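Local coordinates for protein type III Pentaketide Synthase (Neurospora crassa, PDB 3EUO) that is a fungal type III polyketide synthase of the chalcone synthase family, making pentaketides and probably acting as an acyltransferase, at residues Leu339-Leu342 and Arg343-Asp346. Residues are numbered along the deposited sequence; the frame is centred on the assembly and turned at random.
Sequences LNRL and REKD
Arg341 reaches forward to Glu344 and Asp346 across the turn that joins helix 334-342 to the short helix 345-348, in the C-terminal half of this thiolase-like fold. The three form a salt-bridge network. NH1 of Arg341 meets Glu344 OE1 at 2.8 Å, nearly along the C-O axis of that oxygen. The two flat groups are steeply turned, 68° apart. Asp346 also stands steeply to the guanidinium. OD2 of Asp346 lies in the guanidinium plane of Arg341 and accepts from Arg341 NH1 at 3.1 Å through its syn lone pair. NH2 adds a weak bond to OD2. Asp322 of helix 318-327 takes NE, so acidic groups engage all three nitrogens of Arg341.

Arg343 folds back the other way. Its chain bends at chi2 (71°), which brings the guanidinium edge to the amide of Asn340. NE and NH2 both donate to OD1, side-on. Glu95 forms a salt bridge with NH2 of Arg343. Leu339 and Leu342 are buried, touching strand 370-378.

Glu344 occupies the N-cap position of the second helix. Its backbone N bonds to Arg341 O at 3.0 Å. One water joins the two clusters, donating to Asn340 OD1 and, at 2.6 Å, to Glu344 OE2.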
ATOM      1  N   LEU A 339      10.736  19.957  -2.423  1.00 14.89           N
ATOM      2  CA  LEU A 339      12.118  19.655  -2.819  1.00 14.97           C
ATOM      3  C   LEU A 339      12.473  20.115  -4.240  1.00 15.18           C
ATOM      4  O   LEU A 339      13.613  20.554  -4.497  1.00 15.10           O
ATOM      5  CB  LEU A 339      12.429  18.168  -2.641  1.00 14.99           C
ATOM      6  CG  LEU A 339      12.540  17.690  -1.196  1.00 15.88           C
ATOM      7  CD1 LEU A 339      12.534  16.178  -1.189  1.00 16.22           C
ATOM      8  CD2 LEU A 339      13.808  18.229  -0.530  1.00 16.97           C
ATOM      9  N   ASN A 340      11.503  20.025  -5.151  1.00 14.84           N
ATOM     10  CA  ASN A 340      11.677  20.520  -6.510  1.00 15.48           C
ATOM     11  C   ASN A 340      11.820  22.044  -6.513  1.00 15.50           C
ATOM     12  O   ASN A 340      12.712  22.603  -7.155  1.00 15.39           O
ATOM     13  CB  ASN A 340      10.493  20.091  -7.384  1.00 15.40           C
ATOM     14  CG  ASN A 340      10.706  20.401  -8.859  1.00 16.98           C
ATOM     15  OD1 ASN A 340      11.779  20.148  -9.411  1.00 18.35           O
ATOM     16  ND2 ASN A 340       9.681  20.944  -9.500  1.00 17.04           N
ATOM     17  N   ARG A 341      10.941  22.713  -5.776  1.00 15.63           N
ATOM     18  CA  ARG A 341      10.945  24.176  -5.735  1.00 15.98           C
ATOM     19  C   ARG A 341      12.192  24.722  -5.035  1.00 16.25           C
ATOM     20  O   ARG A 341      12.722  25.760  -5.436  1.00 16.17           O
ATOM     21  CB  ARG A 341       9.670  24.692  -5.060  1.00 16.23           C
ATOM     22  CG  ARG A 341       9.535  26.213  -4.983  1.00 16.83           C
ATOM     23  CD  ARG A 341       9.107  26.833  -6.309  1.00 18.13           C
ATOM     24  NE  ARG A 341       8.738  28.237  -6.128  1.00 19.25           N
ATOM     25  CZ  ARG A 341       9.281  29.260  -6.781  1.00 20.44           C
ATOM     26  NH1 ARG A 341      10.216  29.058  -7.698  1.00 21.16           N
ATOM     27  NH2 ARG A 341       8.869  30.494  -6.527  1.00 21.12           N
ATOM     28  N   LEU A 342      12.660  24.020  -4.005  1.00 16.41           N
ATOM     29  CA  LEU A 342      13.811  24.471  -3.214  1.00 16.96           C
ATOM     30  C   LEU A 342      15.043  24.732  -4.071  1.00 17.40           C
ATOM     31  O   LEU A 342      15.806  25.662  -3.804  1.00 17.39           O
ATOM     32  CB  LEU A 342      14.143  23.460  -2.108  1.00 17.29           C
ATOM     33  CG  LEU A 342      15.278  23.787  -1.128  1.00 17.23           C
ATOM     34  CD1 LEU A 342      14.984  25.040  -0.315  1.00 17.16           C
ATOM     35  CD2 LEU A 342      15.547  22.604  -0.209  1.00 16.96           C
ATOM     36  N   ARG A 343      15.239  23.911  -5.101  1.00 17.94           N
ATOM     37  CA  ARG A 343      16.454  24.016  -5.910  1.00 18.42           C
ATOM     38  C   ARG A 343      16.333  24.985  -7.092  1.00 18.96           C
ATOM     39  O   ARG A 343      17.227  25.044  -7.938  1.00 18.91           O
ATOM     40  CB  ARG A 343      16.963  22.626  -6.350  1.00 18.60           C
ATOM     41  CG  ARG A 343      15.925  21.709  -7.014  1.00 17.36           C
ATOM     42  CD  ARG A 343      15.524  22.181  -8.405  1.00 16.79           C
ATOM     43  NE  ARG A 343      14.657  21.224  -9.099  1.00 16.32           N
ATOM     44  CZ  ARG A 343      15.089  20.216  -9.861  1.00 17.01           C
ATOM     45  NH1 ARG A 343      16.391  20.007 -10.039  1.00 18.07           N
ATOM     46  NH2 ARG A 343      14.215  19.412 -10.449  1.00 16.69           N
ATOM     47  N   GLU A 344      15.239  25.747  -7.143  1.00 19.57           N
ATOM     48  CA  GLU A 344      15.037  26.741  -8.200  1.00 20.93           C
ATOM     49  C   GLU A 344      15.688  28.075  -7.822  1.00 21.61           C
ATOM     50  O   GLU A 344      15.824  28.387  -6.636  1.00 21.46           O
ATOM     51  CB  GLU A 344      13.546  26.911  -8.509  1.00 20.80           C
ATOM     52  CG  GLU A 344      12.910  25.623  -9.044  1.00 21.40           C
ATOM     53  CD  GLU A 344      11.462  25.779  -9.479  1.00 21.88           C
ATOM     54  OE1 GLU A 344      10.854  26.847  -9.240  1.00 23.24           O
ATOM     55  OE2 GLU A 344      10.926  24.810 -10.062  1.00 24.82           O
ATOM     56  N   LYS A 345      16.094  28.847  -8.829  1.00 23.03           N
ATOM     57  CA  LYS A 345      16.877  30.073  -8.602  1.00 24.57           C
ATOM     58  C   LYS A 345      16.206  31.107  -7.694  1.00 24.93           C
ATOM     59  O   LYS A 345      16.876  31.734  -6.873  1.00 25.41           O
ATOM     60  CB  LYS A 345      17.279  30.732  -9.927  1.00 24.87           C
ATOM     61  CG  LYS A 345      18.148  29.878 -10.842  1.00 26.97           C
ATOM     62  CD  LYS A 345      19.595  29.775 -10.358  1.00 31.53           C
ATOM     63  CE  LYS A 345      20.455  28.953 -11.327  1.00 32.86           C
ATOM     64  NZ  LYS A 345      20.052  27.511 -11.373  1.00 34.29           N
ATOM     65  N   ASP A 346      14.896  31.297  -7.824  1.00 25.52           N
ATOM     66  CA  ASP A 346      14.244  32.325  -7.010  1.00 25.86           C
ATOM     67  C   ASP A 346      14.128  31.922  -5.540  1.00 25.28           C
ATOM     68  O   ASP A 346      13.962  32.774  -4.664  1.00 25.20           O
ATOM     69  CB  ASP A 346      12.913  32.805  -7.611  1.00 26.73           C
ATOM     70  CG  ASP A 346      11.952  31.682  -7.884  1.00 28.41           C
ATOM     71  OD1 ASP A 346      12.199  30.556  -7.404  1.00 31.78           O
ATOM     72  OD2 ASP A 346      10.943  31.925  -8.584  1.00 31.36           O
TER
HETATM   73  O   HOH W   1      12.302  22.779 -10.968  1.00 31.92           O